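Local atomic coordinates of SsfS6 (PDB entry 4FZR), a protein that belongs to the GT-B clan and has two domains like those of erythromycin biosynthesis protein CIII, each built round a parallel beta sheet. Residues P124-Y132 with I145-S156; L256-F265 with V358-R366. One frame throughout, in Å; residues are numbered along the deposited sequence.

Contact 1 (P124-Y132 with I145-S156); sequences PDLVLTETY and IPWIEQSIRLAS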
ATOM      1  N   PRO A 124       3.674 -17.347 -11.900  1.00 35.75           N
ATOM      2  CA  PRO A 124       3.948 -17.205 -10.468  1.00 25.57           C
ATOM      3  C   PRO A 124       4.632 -18.425  -9.872  1.00 22.36           C
ATOM      4  O   PRO A 124       4.452 -19.543 -10.348  1.00 21.17           O
ATOM      5  CB  PRO A 124       2.553 -17.039  -9.859  1.00 23.92           C
ATOM      6  CG  PRO A 124       1.639 -17.684 -10.822  1.00 20.25           C
ATOM      7  CD  PRO A 124       2.235 -17.464 -12.177  1.00 20.73           C
ATOM      8  N   ASP A 125       5.422 -18.190  -8.831  1.00 20.46           N
ATOM      9  CA  ASP A 125       6.000 -19.268  -8.049  1.00 21.62           C
ATOM     10  C   ASP A 125       5.011 -19.679  -6.970  1.00 26.65           C
ATOM     11  O   ASP A 125       5.079 -20.783  -6.438  1.00 25.83           O
ATOM     12  CB  ASP A 125       7.297 -18.815  -7.371  1.00 27.13           C
ATOM     13  CG  ASP A 125       8.194 -18.006  -8.286  1.00 37.49           C
ATOM     14  OD1 ASP A 125       8.419 -18.431  -9.436  1.00 45.25           O
ATOM     15  OD2 ASP A 125       8.677 -16.946  -7.842  1.00 38.19           O
ATOM     16  N   LEU A 126       4.088 -18.777  -6.651  1.00 24.87           N
ATOM     17  CA  LEU A 126       3.263 -18.927  -5.465  1.00 25.38           C
ATOM     18  C   LEU A 126       1.899 -18.285  -5.664  1.00 25.58           C
ATOM     19  O   LEU A 126       1.779 -17.258  -6.330  1.00 28.20           O
ATOM     20  CB  LEU A 126       3.973 -18.263  -4.283  1.00 27.55           C
ATOM     21  CG  LEU A 126       3.728 -18.775  -2.865  1.00 40.36           C
ATOM     22  CD1 LEU A 126       3.646 -20.282  -2.823  1.00 38.35           C
ATOM     23  CD2 LEU A 126       4.867 -18.291  -1.989  1.00 43.86           C
ATOM     24  N   VAL A 127       0.873 -18.903  -5.088  1.00 24.63           N
ATOM     25  CA  VAL A 127      -0.458 -18.314  -5.055  1.00 21.81           C
ATOM     26  C   VAL A 127      -0.826 -18.008  -3.612  1.00 20.67           C
ATOM     27  O   VAL A 127      -0.772 -18.885  -2.754  1.00 20.57           O
ATOM     28  CB  VAL A 127      -1.531 -19.253  -5.667  1.00 18.25           C
ATOM     29  CG1 VAL A 127      -2.921 -18.649  -5.508  1.00 23.70           C
ATOM     30  CG2 VAL A 127      -1.244 -19.515  -7.137  1.00 20.31           C
ATOM     31  N   LEU A 128      -1.165 -16.750  -3.347  1.00 20.45           N
ATOM     32  CA  LEU A 128      -1.708 -16.349  -2.054  1.00 15.16           C
ATOM     33  C   LEU A 128      -3.200 -16.073  -2.206  1.00 17.62           C
ATOM     34  O   LEU A 128      -3.622 -15.400  -3.150  1.00 13.52           O
ATOM     35  CB  LEU A 128      -0.987 -15.107  -1.527  1.00 10.27           C
ATOM     36  CG  LEU A 128      -1.686 -14.308  -0.419  1.00 11.86           C
ATOM     37  CD1 LEU A 128      -1.861 -15.141   0.842  1.00 19.25           C
ATOM     38  CD2 LEU A 128      -0.909 -13.033  -0.118  1.00  9.98           C
ATOM     39  N   THR A 129      -4.000 -16.591  -1.283  1.00 13.18           N
ATOM     40  CA  THR A 129      -5.443 -16.495  -1.421  1.00 17.65           C
ATOM     41  C   THR A 129      -6.169 -16.537  -0.078  1.00 21.83           C
ATOM     42  O   THR A 129      -5.578 -16.812   0.965  1.00 20.70           O
ATOM     43  CB  THR A 129      -5.970 -17.635  -2.309  1.00 19.99           C
ATOM     44  OG1 THR A 129      -7.326 -17.373  -2.686  1.00 23.85           O
ATOM     45  CG2 THR A 129      -5.887 -18.964  -1.577  1.00 20.62           C
ATOM     46  N   GLU A 130      -7.462 -16.244  -0.128  1.00 22.48           N
ATOM     47  CA  GLU A 130      -8.326 -16.277   1.042  1.00 25.32           C
ATOM     48  C   GLU A 130      -9.051 -17.625   1.085  1.00 24.12           C
ATOM     49  O   GLU A 130      -9.373 -18.193   0.044  1.00 24.00           O
ATOM     50  CB  GLU A 130      -9.307 -15.106   0.970  1.00 23.18           C
ATOM     51  CG  GLU A 130     -10.376 -15.093   2.026  1.00 39.31           C
ATOM     52  CD  GLU A 130     -11.689 -15.647   1.516  1.00 37.64           C
ATOM     53  OE1 GLU A 130     -12.086 -15.296   0.384  1.00 34.12           O
ATOM     54  OE2 GLU A 130     -12.321 -16.441   2.242  1.00 39.13           O
ATOM     55  N   THR A 131      -9.290 -18.140   2.289  1.00 22.42           N
ATOM     56  CA  THR A 131      -9.764 -19.518   2.459  1.00 27.75           C
ATOM     57  C   THR A 131     -10.990 -19.910   1.620  1.00 26.62           C
ATOM     58  O   THR A 131     -11.140 -21.074   1.258  1.00 26.92           O
ATOM     59  CB  THR A 131     -10.040 -19.851   3.948  1.00 32.22           C
ATOM     60  OG1 THR A 131     -10.700 -21.119   4.042  1.00 38.45           O
ATOM     61  CG2 THR A 131     -10.909 -18.792   4.598  1.00 25.97           C
ATOM     62  N   TYR A 132     -11.860 -18.954   1.307  1.00 26.42           N
ATOM     63  CA  TYR A 132     -13.046 -19.248   0.498  1.00 28.39           C
ATOM     64  C   TYR A 132     -12.879 -18.859  -0.973  1.00 31.82           C
ATOM     65  O   TYR A 132     -13.771 -19.107  -1.784  1.00 29.83           O
ATOM     66  CB  TYR A 132     -14.287 -18.559   1.074  1.00 31.68           C
ATOM     67  CG  TYR A 132     -14.719 -19.066   2.436  1.00 37.39           C
ATOM     68  CD1 TYR A 132     -14.338 -20.323   2.892  1.00 32.73           C
ATOM     69  CD2 TYR A 132     -15.516 -18.285   3.261  1.00 38.91           C
ATOM     70  CE1 TYR A 132     -14.738 -20.782   4.137  1.00 35.13           C
ATOM     71  CE2 TYR A 132     -15.918 -18.732   4.501  1.00 35.07           C
ATOM     72  CZ  TYR A 132     -15.527 -19.980   4.935  1.00 42.93           C
ATOM     73  OH  TYR A 132     -15.932 -20.425   6.172  1.00 43.89           O
ATOM     74  N   ILE A 145       2.080 -25.603  -8.568  1.00 38.64           N
ATOM     75  CA  ILE A 145       2.862 -24.715  -7.710  1.00 27.65           C
ATOM     76  C   ILE A 145       2.199 -24.613  -6.338  1.00 30.98           C
ATOM     77  O   ILE A 145       0.993 -24.824  -6.211  1.00 35.74           O
ATOM     78  CB  ILE A 145       3.003 -23.300  -8.318  1.00 39.87           C
ATOM     79  CG1 ILE A 145       1.637 -22.611  -8.403  1.00 28.71           C
ATOM     80  CG2 ILE A 145       3.688 -23.370  -9.685  1.00 36.93           C
ATOM     81  CD1 ILE A 145       1.689 -21.243  -9.036  1.00 22.14           C
ATOM     82  N   PRO A 146       2.990 -24.304  -5.298  1.00 38.67           N
ATOM     83  CA  PRO A 146       2.459 -24.197  -3.933  1.00 33.64           C
ATOM     84  C   PRO A 146       1.503 -23.017  -3.770  1.00 33.57           C
ATOM     85  O   PRO A 146       1.562 -22.076  -4.555  1.00 25.36           O
ATOM     86  CB  PRO A 146       3.719 -23.986  -3.080  1.00 37.38           C
ATOM     87  CG  PRO A 146       4.752 -23.480  -4.028  1.00 37.64           C
ATOM     88  CD  PRO A 146       4.447 -24.094  -5.349  1.00 31.31           C
ATOM     89  N   TRP A 147       0.629 -23.067  -2.770  1.00 35.91           N
ATOM     90  CA  TRP A 147      -0.254 -21.940  -2.494  1.00 32.05           C
ATOM     91  C   TRP A 147      -0.377 -21.698  -0.995  1.00 26.26           C
ATOM     92  O   TRP A 147      -0.148 -22.597  -0.190  1.00 31.70           O
ATOM     93  CB  TRP A 147      -1.635 -22.143  -3.132  1.00 27.35           C
ATOM     94  CG  TRP A 147      -2.418 -23.281  -2.565  1.00 31.97           C
ATOM     95  CD1 TRP A 147      -2.217 -24.610  -2.792  1.00 33.13           C
ATOM     96  CD2 TRP A 147      -3.548 -23.190  -1.687  1.00 34.44           C
ATOM     97  NE1 TRP A 147      -3.145 -25.354  -2.105  1.00 31.88           N
ATOM     98  CE2 TRP A 147      -3.973 -24.506  -1.418  1.00 32.28           C
ATOM     99  CE3 TRP A 147      -4.236 -22.123  -1.100  1.00 31.89           C
ATOM    100  CZ2 TRP A 147      -5.056 -24.784  -0.586  1.00 33.61           C
ATOM    101  CZ3 TRP A 147      -5.310 -22.401  -0.272  1.00 29.54           C
ATOM    102  CH2 TRP A 147      -5.711 -23.721  -0.024  1.00 29.02           C
ATOM    103  N   ILE A 148      -0.729 -20.472  -0.631  1.00 22.14           N
ATOM    104  CA  ILE A 148      -0.856 -20.092   0.766  1.00 27.23           C
ATOM    105  C   ILE A 148      -2.289 -19.676   1.054  1.00 28.81           C
ATOM    106  O   ILE A 148      -2.925 -18.994   0.250  1.00 25.12           O
ATOM    107  CB  ILE A 148       0.110 -18.951   1.118  1.00 20.47           C
ATOM    108  CG1 ILE A 148       1.547 -19.468   1.094  1.00 34.04           C
ATOM    109  CG2 ILE A 148      -0.211 -18.377   2.489  1.00 27.44           C
ATOM    110  CD1 ILE A 148       2.520 -18.501   0.493  1.00 42.78           C
ATOM    111  N   GLU A 149      -2.785 -20.101   2.209  1.00 29.97           N
ATOM    112  CA  GLU A 149      -4.165 -19.865   2.597  1.00 26.67           C
ATOM    113  C   GLU A 149      -4.201 -18.917   3.786  1.00 22.91           C
ATOM    114  O   GLU A 149      -3.629 -19.211   4.832  1.00 30.07           O
ATOM    115  CB  GLU A 149      -4.821 -21.197   2.970  1.00 30.24           C
ATOM    116  CG  GLU A 149      -6.274 -21.102   3.411  1.00 37.28           C
ATOM    117  CD  GLU A 149      -6.815 -22.432   3.919  1.00 40.87           C
ATOM    118  OE1 GLU A 149      -6.246 -22.977   4.887  1.00 37.72           O
ATOM    119  OE2 GLU A 149      -7.806 -22.935   3.348  1.00 41.67           O
ATOM    120  N   GLN A 150      -4.860 -17.772   3.623  1.00 20.23           N
ATOM    121  CA  GLN A 150      -5.072 -16.868   4.747  1.00 20.81           C
ATOM    122  C   GLN A 150      -6.545 -16.807   5.137  1.00 24.56           C
ATOM    123  O   GLN A 150      -7.418 -16.609   4.292  1.00 24.10           O
ATOM    124  CB  GLN A 150      -4.570 -15.453   4.443  1.00 18.40           C
ATOM    125  CG  GLN A 150      -4.629 -14.541   5.667  1.00 21.19           C
ATOM    126  CD  GLN A 150      -4.394 -13.074   5.353  1.00 28.18           C
ATOM    127  OE1 GLN A 150      -3.473 -12.719   4.617  1.00 26.88           O
ATOM    128  NE2 GLN A 150      -5.229 -12.211   5.923  1.00 30.18           N
ATOM    129  N   SER A 151      -6.809 -16.984   6.427  1.00 20.85           N
ATOM    130  CA  SER A 151      -8.136 -16.760   6.978  1.00 33.11           C
ATOM    131  C   SER A 151      -8.338 -15.270   7.217  1.00 31.87           C
ATOM    132  O   SER A 151      -7.461 -14.597   7.755  1.00 37.91           O
ATOM    133  CB  SER A 151      -8.313 -17.518   8.294  1.00 20.52           C
ATOM    134  OG  SER A 151      -9.428 -17.023   9.012  1.00 41.21           O
ATOM    135  N   ILE A 152      -9.495 -14.759   6.815  1.00 30.09           N
ATOM    136  CA  ILE A 152      -9.814 -13.351   7.001  1.00 28.66           C
ATOM    137  C   ILE A 152     -10.987 -13.225   7.972  1.00 33.92           C
ATOM    138  O   ILE A 152     -11.669 -12.200   8.010  1.00 31.92           O
ATOM    139  CB  ILE A 152     -10.152 -12.675   5.653  1.00 36.48           C
ATOM    140  CG1 ILE A 152     -11.313 -13.400   4.971  1.00 25.52           C
ATOM    141  CG2 ILE A 152      -8.926 -12.672   4.735  1.00 24.56           C
ATOM    142  CD1 ILE A 152     -11.931 -12.629   3.838  1.00 28.77           C
ATOM    143  N   ARG A 153     -11.196 -14.272   8.766  1.00 32.26           N
ATOM    144  CA  ARG A 153     -12.342 -14.366   9.666  1.00 33.38           C
ATOM    145  C   ARG A 153     -11.902 -14.868  11.033  1.00 36.90           C
ATOM    146  O   ARG A 153     -10.910 -15.593  11.148  1.00 33.11           O
ATOM    147  CB  ARG A 153     -13.377 -15.334   9.088  1.00 32.43           C
ATOM    148  CG  ARG A 153     -13.873 -14.941   7.709  1.00 34.80           C
ATOM    149  CD  ARG A 153     -14.712 -16.027   7.051  1.00 36.25           C
ATOM    150  NE  ARG A 153     -15.155 -15.618   5.719  1.00 37.15           N
ATOM    151  CZ  ARG A 153     -14.400 -15.685   4.625  1.00 41.74           C
ATOM    152  NH1 ARG A 153     -13.160 -16.149   4.697  1.00 45.82           N
ATOM    153  NH2 ARG A 153     -14.881 -15.288   3.455  1.00 33.89           N
ATOM    154  N   LEU A 154     -12.639 -14.484  12.071  1.00 38.31           N
ATOM    155  CA  LEU A 154     -12.400 -15.025  13.401  1.00 38.05           C
ATOM    156  C   LEU A 154     -12.664 -16.519  13.375  1.00 27.45           C
ATOM    157  O   LEU A 154     -11.908 -17.306  13.945  1.00 34.82           O
ATOM    158  CB  LEU A 154     -13.320 -14.369  14.428  1.00 35.59           C
ATOM    159  CG  LEU A 154     -12.864 -13.062  15.077  1.00 40.95           C
ATOM    160  CD1 LEU A 154     -13.898 -12.617  16.099  1.00 48.15           C
ATOM    161  CD2 LEU A 154     -11.507 -13.222  15.739  1.00 31.03           C
ATOM    162  N   ALA A 155     -13.744 -16.902  12.704  1.00 37.54           N
ATOM    163  CA  ALA A 155     -14.122 -18.302  12.596  1.00 43.96           C
ATOM    164  C   ALA A 155     -14.592 -18.610  11.180  1.00 42.82           C
ATOM    165  O   ALA A 155     -15.479 -17.945  10.645  1.00 43.98           O
ATOM    166  CB  ALA A 155     -15.207 -18.635  13.599  1.00 42.66           C
ATOM    167  N   SER A 156     -13.979 -19.620  10.575  1.00 38.37           N
ATOM    168  CA  SER A 156     -14.317 -20.017   9.216  1.00 52.77           C
ATOM    169  C   SER A 156     -14.802 -21.465   9.191  1.00 54.03           C
ATOM    170  O   SER A 156     -13.992 -22.393   9.148  1.00 47.26           O
ATOM    171  CB  SER A 156     -13.101 -19.849   8.300  1.00 47.66           C
ATOM    172  OG  SER A 156     -12.650 -18.504   8.298  1.00 44.83           O
TER
HETATM  173  O   HOH W   1     -14.723 -15.131   0.735  1.00 41.08           O
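E130 and R153 meet at the tightly packed end of this parallel strand pair. The arginine is extended from CG to NE and lays its guanidinium edge against the carboxylate, whose plane is turned 52° from its own. R153 NH1 gives a salt-bridge hydrogen bond to E130 OE2 (2.6 Å, 155° at the hydrogen), while R153 NH2 adds a weak one. Y132 N reaches E130 OE2 at 2.7 Å from the opposite face of the carboxylate, so this oxygen is gripped from both sides. A water links E130 OE1 to R153 NH2, and Y132 CD2 sits over the centre of the guanidinium. Alongside the acid's aliphatic part, the CD1 methyl of I152 packs on E130 CG (3.4 Å).

Strands 126-130 and 147-150 illustrate how a parallel pair is stitched: I148 N to V127 O (2.7 Å), T129 N to I148 O, and Q150 N to T129 O (2.9 Å). W147 turns its indole into the cramped position between backbone N and carbonyl carbon (chi1 66°), which sets CE3 beside T129 CG2 (3.6 Å). The other end is looser and nearer solvent: P146 is exposed, V127 N spans 3.3 Å to P146 O, and L126 CD1 rests on the proline ring.

The pair forms a beta-alpha-beta unit with helix 135-143, which lies against V127, T129 and W147. Helix 33-41 packs on L128 and Q150, across the sheet from that helix, while strand 17-21 flanks 126-130 and strand 185-188 flanks 147-150.

Contact 2 (L256-F265 with V358-R366); sequences LSQELPKLGF and VLAACARIR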
ATOM      1  N   LEU A 256     -30.622   4.852  14.750  1.00 56.46           N
ATOM      2  CA  LEU A 256     -29.578   4.641  15.746  1.00 45.17           C
ATOM      3  C   LEU A 256     -28.777   5.924  15.929  1.00 44.36           C
ATOM      4  O   LEU A 256     -28.229   6.175  16.999  1.00 41.54           O
ATOM      5  CB  LEU A 256     -28.651   3.505  15.306  1.00 49.91           C
ATOM      6  CG  LEU A 256     -29.268   2.109  15.196  1.00 50.39           C
ATOM      7  CD1 LEU A 256     -28.339   1.181  14.423  1.00 45.10           C
ATOM      8  CD2 LEU A 256     -29.567   1.539  16.573  1.00 37.50           C
ATOM      9  N   SER A 257     -28.718   6.736  14.877  1.00 40.38           N
ATOM     10  CA  SER A 257     -27.963   7.986  14.911  1.00 48.51           C
ATOM     11  C   SER A 257     -28.602   9.039  15.817  1.00 55.95           C
ATOM     12  O   SER A 257     -27.905   9.889  16.373  1.00 54.97           O
ATOM     13  CB  SER A 257     -27.806   8.546  13.496  1.00 51.13           C
ATOM     14  OG  SER A 257     -26.936   7.735  12.726  1.00 64.17           O
ATOM     15  N   GLN A 258     -29.922   8.984  15.963  1.00 58.76           N
ATOM     16  CA  GLN A 258     -30.642   9.965  16.773  1.00 56.44           C
ATOM     17  C   GLN A 258     -30.824   9.493  18.213  1.00 48.98           C
ATOM     18  O   GLN A 258     -30.731  10.287  19.148  1.00 54.63           O
ATOM     19  CB  GLN A 258     -32.012  10.273  16.158  1.00 59.49           C
ATOM     20  CG  GLN A 258     -31.945  10.864  14.754  1.00 71.73           C
ATOM     21  CD  GLN A 258     -33.257  11.491  14.316  1.00 77.41           C
ATOM     22  OE1 GLN A 258     -34.160  11.699  15.124  1.00 83.93           O
ATOM     23  NE2 GLN A 258     -33.364  11.799  13.028  1.00 78.24           N
ATOM     24  N   GLU A 259     -31.070   8.198  18.387  1.00 44.73           N
ATOM     25  CA  GLU A 259     -31.385   7.645  19.702  1.00 50.89           C
ATOM     26  C   GLU A 259     -30.136   7.428  20.556  1.00 51.41           C
ATOM     27  O   GLU A 259     -30.174   7.593  21.776  1.00 43.69           O
ATOM     28  CB  GLU A 259     -32.132   6.313  19.555  1.00 49.89           C
ATOM     29  CG  GLU A 259     -33.360   6.354  18.645  1.00 52.14           C
ATOM     30  CD  GLU A 259     -34.461   7.259  19.170  1.00 57.16           C
ATOM     31  OE1 GLU A 259     -35.594   6.769  19.361  1.00 62.45           O
ATOM     32  OE2 GLU A 259     -34.202   8.464  19.375  1.00 62.08           O
ATOM     33  N   LEU A 260     -29.031   7.062  19.915  1.00 45.23           N
ATOM     34  CA  LEU A 260     -27.837   6.634  20.645  1.00 46.60           C
ATOM     35  C   LEU A 260     -27.174   7.726  21.482  1.00 39.86           C
ATOM     36  O   LEU A 260     -26.654   7.441  22.563  1.00 40.93           O
ATOM     37  CB  LEU A 260     -26.816   6.006  19.691  1.00 40.27           C
ATOM     38  CG  LEU A 260     -27.036   4.508  19.465  1.00 39.18           C
ATOM     39  CD1 LEU A 260     -26.313   4.021  18.223  1.00 36.65           C
ATOM     40  CD2 LEU A 260     -26.582   3.722  20.692  1.00 41.13           C
ATOM     41  N   PRO A 261     -27.174   8.974  20.990  1.00 42.14           N
ATOM     42  CA  PRO A 261     -26.591  10.042  21.811  1.00 45.90           C
ATOM     43  C   PRO A 261     -27.313  10.239  23.142  1.00 47.29           C
ATOM     44  O   PRO A 261     -26.741  10.813  24.071  1.00 39.56           O
ATOM     45  CB  PRO A 261     -26.759  11.288  20.938  1.00 47.45           C
ATOM     46  CG  PRO A 261     -26.807  10.769  19.543  1.00 47.08           C
ATOM     47  CD  PRO A 261     -27.509   9.441  19.633  1.00 42.34           C
ATOM     48  N   LYS A 262     -28.548   9.761  23.233  1.00 43.71           N
ATOM     49  CA  LYS A 262     -29.348   9.953  24.437  1.00 41.05           C
ATOM     50  C   LYS A 262     -28.883   9.051  25.583  1.00 48.04           C
ATOM     51  O   LYS A 262     -29.275   9.248  26.734  1.00 46.94           O
ATOM     52  CB  LYS A 262     -30.826   9.723  24.124  1.00 39.48           C
ATOM     53  CG  LYS A 262     -31.342  10.624  23.012  1.00 45.50           C
ATOM     54  CD  LYS A 262     -32.713  10.189  22.537  1.00 45.36           C
ATOM     55  CE  LYS A 262     -33.206  11.046  21.380  1.00 42.74           C
ATOM     56  NZ  LYS A 262     -34.605  10.715  20.992  1.00 50.40           N
ATOM     57  N   LEU A 263     -28.038   8.073  25.266  1.00 43.28           N
ATOM     58  CA  LEU A 263     -27.450   7.202  26.281  1.00 41.40           C
ATOM     59  C   LEU A 263     -26.174   7.812  26.859  1.00 48.95           C
ATOM     60  O   LEU A 263     -25.528   7.217  27.723  1.00 48.33           O
ATOM     61  CB  LEU A 263     -27.146   5.823  25.690  1.00 42.37           C
ATOM     62  CG  LEU A 263     -28.329   4.859  25.578  1.00 42.85           C
ATOM     63  CD1 LEU A 263     -29.425   5.428  24.696  1.00 48.69           C
ATOM     64  CD2 LEU A 263     -27.861   3.512  25.049  1.00 42.91           C
ATOM     65  N   GLY A 264     -25.812   8.996  26.377  1.00 44.98           N
ATOM     66  CA  GLY A 264     -24.633   9.691  26.862  1.00 43.09           C
ATOM     67  C   GLY A 264     -23.445   9.544  25.932  1.00 54.77           C
ATOM     68  O   GLY A 264     -22.297   9.681  26.353  1.00 63.28           O
ATOM     69  N   PHE A 265     -23.720   9.269  24.660  1.00 54.63           N
ATOM     70  CA  PHE A 265     -22.662   9.102  23.671  1.00 52.65           C
ATOM     71  C   PHE A 265     -22.565  10.307  22.743  1.00 52.12           C
ATOM     72  O   PHE A 265     -23.561  10.978  22.469  1.00 52.06           O
ATOM     73  CB  PHE A 265     -22.906   7.850  22.822  1.00 39.16           C
ATOM     74  CG  PHE A 265     -22.684   6.554  23.555  1.00 36.81           C
ATOM     75  CD1 PHE A 265     -21.436   6.228  24.060  1.00 38.17           C
ATOM     76  CD2 PHE A 265     -23.719   5.649  23.712  1.00 35.90           C
ATOM     77  CE1 PHE A 265     -21.234   5.032  24.725  1.00 35.93           C
ATOM     78  CE2 PHE A 265     -23.521   4.453  24.372  1.00 36.89           C
ATOM     79  CZ  PHE A 265     -22.277   4.145  24.878  1.00 33.52           C
ATOM     80  N   VAL A 358     -30.448  -2.699  20.572  1.00 49.77           N
ATOM     81  CA  VAL A 358     -29.083  -2.290  20.275  1.00 44.15           C
ATOM     82  C   VAL A 358     -28.684  -1.224  21.289  1.00 49.31           C
ATOM     83  O   VAL A 358     -27.530  -1.154  21.717  1.00 43.99           O
ATOM     84  CB  VAL A 358     -28.951  -1.726  18.852  1.00 44.60           C
ATOM     85  CG1 VAL A 358     -27.526  -1.250  18.594  1.00 42.81           C
ATOM     86  CG2 VAL A 358     -29.351  -2.776  17.831  1.00 42.44           C
ATOM     87  N   LEU A 359     -29.657  -0.404  21.675  1.00 44.74           N
ATOM     88  CA  LEU A 359     -29.445   0.623  22.686  1.00 39.99           C
ATOM     89  C   LEU A 359     -29.065  -0.014  24.015  1.00 39.78           C
ATOM     90  O   LEU A 359     -28.194   0.480  24.732  1.00 42.55           O
ATOM     91  CB  LEU A 359     -30.713   1.458  22.874  1.00 46.93           C
ATOM     92  CG  LEU A 359     -31.126   2.414  21.754  1.00 45.25           C
ATOM     93  CD1 LEU A 359     -31.875   3.599  22.345  1.00 49.16           C
ATOM     94  CD2 LEU A 359     -29.925   2.882  20.960  1.00 37.61           C
ATOM     95  N   ALA A 360     -29.732  -1.116  24.337  1.00 38.75           N
ATOM     96  CA  ALA A 360     -29.490  -1.823  25.587  1.00 41.73           C
ATOM     97  C   ALA A 360     -28.030  -2.265  25.674  1.00 42.32           C
ATOM     98  O   ALA A 360     -27.372  -2.063  26.697  1.00 41.95           O
ATOM     99  CB  ALA A 360     -30.424  -3.022  25.702  1.00 39.11           C
ATOM    100  N   ALA A 361     -27.527  -2.849  24.590  1.00 50.67           N
ATOM    101  CA  ALA A 361     -26.159  -3.359  24.545  1.00 37.30           C
ATOM    102  C   ALA A 361     -25.138  -2.249  24.763  1.00 30.49           C
ATOM    103  O   ALA A 361     -24.137  -2.441  25.450  1.00 37.63           O
ATOM    104  CB  ALA A 361     -25.900  -4.058  23.218  1.00 36.17           C
ATOM    105  N   CYS A 362     -25.394  -1.086  24.173  1.00 30.46           N
ATOM    106  CA  CYS A 362     -24.478   0.043  24.297  1.00 35.41           C
ATOM    107  C   CYS A 362     -24.436   0.576  25.728  1.00 35.31           C
ATOM    108  O   CYS A 362     -23.363   0.886  26.245  1.00 29.48           O
ATOM    109  CB  CYS A 362     -24.868   1.161  23.330  1.00 40.76           C
ATOM    110  SG  CYS A 362     -24.775   0.685  21.589  1.00 40.54           S
ATOM    111  N   ALA A 363     -25.601   0.679  26.363  1.00 40.69           N
ATOM    112  CA  ALA A 363     -25.687   1.145  27.745  1.00 35.74           C
ATOM    113  C   ALA A 363     -25.029   0.136  28.678  1.00 32.94           C
ATOM    114  O   ALA A 363     -24.366   0.504  29.648  1.00 31.31           O
ATOM    115  CB  ALA A 363     -27.138   1.357  28.138  1.00 45.26           C
ATOM    116  N   ARG A 364     -25.222  -1.142  28.370  1.00 30.50           N
ATOM    117  CA  ARG A 364     -24.630  -2.231  29.135  1.00 33.59           C
ATOM    118  C   ARG A 364     -23.107  -2.126  29.108  1.00 37.48           C
ATOM    119  O   ARG A 364     -22.445  -2.248  30.138  1.00 40.97           O
ATOM    120  CB  ARG A 364     -25.081  -3.566  28.542  1.00 36.47           C
ATOM    121  CG  ARG A 364     -24.963  -4.762  29.469  1.00 47.05           C
ATOM    122  CD  ARG A 364     -25.650  -5.968  28.847  1.00 44.89           C
ATOM    123  NE  ARG A 364     -25.329  -7.220  29.528  1.00 41.09           N
ATOM    124  CZ  ARG A 364     -25.572  -8.427  29.022  1.00 54.25           C
ATOM    125  NH1 ARG A 364     -26.130  -8.550  27.824  1.00 59.45           N
ATOM    126  NH2 ARG A 364     -25.249  -9.514  29.708  1.00 54.42           N
ATOM    127  N   ILE A 365     -22.560  -1.889  27.918  1.00 41.69           N
ATOM    128  CA  ILE A 365     -21.119  -1.743  27.738  1.00 35.11           C
ATOM    129  C   ILE A 365     -20.634  -0.426  28.328  1.00 35.61           C
ATOM    130  O   ILE A 365     -19.542  -0.346  28.890  1.00 36.58           O
ATOM    131  CB  ILE A 365     -20.748  -1.784  26.246  1.00 31.65           C
ATOM    132  CG1 ILE A 365     -20.861  -3.216  25.727  1.00 27.77           C
ATOM    133  CG2 ILE A 365     -19.334  -1.255  26.021  1.00 29.36           C
ATOM    134  CD1 ILE A 365     -21.122  -3.307  24.257  1.00 31.34           C
ATOM    135  N   ARG A 366     -21.462   0.603  28.192  1.00 29.66           N
ATOM    136  CA  ARG A 366     -21.140   1.937  28.691  1.00 32.57           C
ATOM    137  C   ARG A 366     -20.980   1.946  30.211  1.00 43.36           C
ATOM    138  O   ARG A 366     -20.322   2.825  30.766  1.00 47.39           O
ATOM    139  CB  ARG A 366     -22.241   2.918  28.281  1.00 33.20           C
ATOM    140  CG  ARG A 366     -21.991   4.385  28.633  1.00 34.45           C
ATOM    141  CD  ARG A 366     -23.319   5.119  28.780  1.00 49.25           C
ATOM    142  NE  ARG A 366     -24.110   4.560  29.879  1.00 58.87           N
ATOM    143  CZ  ARG A 366     -25.440   4.576  29.951  1.00 48.16           C
ATOM    144  NH1 ARG A 366     -26.169   5.124  28.986  1.00 51.17           N
ATOM    145  NH2 ARG A 366     -26.049   4.030  30.994  1.00 55.20           N
TER
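R366 leaves its helix with CG trans to the backbone N (chi1 -175°) and then bends at chi3 (63°), which swings the guanidinium back over the methyl of A363 and carries NH1 to the carbonyl of L263. The donor lies in the carbonyl plane on a lone pair, although the oxygen is tilted out of the guanidinium plane. The modelled separation of R366 NH1 and L263 O, 2.5 Å, is short enough for its exact value to be doubtful.

The rest of the interface is largely apolar. L263 divides its two methyls: CD1 meets L359 CD1 (3.9 Å), whereas CD2 points at the helix backbone and touches A363 CB (3.8 Å). One turn back, L260 CD2 wedges between L359 CD2 (3.5 Å) and C362 SG (3.6 Å), and L256 crosses V358 at about a right angle. F265 brings its ring edge to the carbonyl oxygen of C362, with CZ also against R366 CB (3.6 Å). Deeper in the domain, V358 and C362 continue onto V305 and V324 of the sheet, and L260 onto V267.

Packing of a helix against a helix end and its 3-10 continuation shows how the work is shared: leucine and valine methyls, with C362, A363 and the F265 ring, make the van der Waals contact, and a single hydrogen bond, to the carbonyl of the last 3-10 residue, adds a directional tie whose short modelled length says little about its strength. E259 and K262 pair with each other, so their salt bridge adds no charged link across the interface.

Followed from the N terminus, the chain closes contact 1 first, a short loop in which twelve residues, mostly helix 135-143, separate the two segments. Contact 2 opens only later and spans 92 residues, bringing helix 358-367 back beside helix 253-259. The two are therefore in series, neither nested nor crossed. Contact 1 joins neighbouring strands inside the N-terminal domain's sheet, whereas contact 2 ties helical elements packed on the C-terminal one. Their centres lie 38 Å apart on opposite sides of the chain's centre, without touching. A salt bridge from R153 of contact 1 to E331 nevertheless reaches into the loop that contact 2 closes.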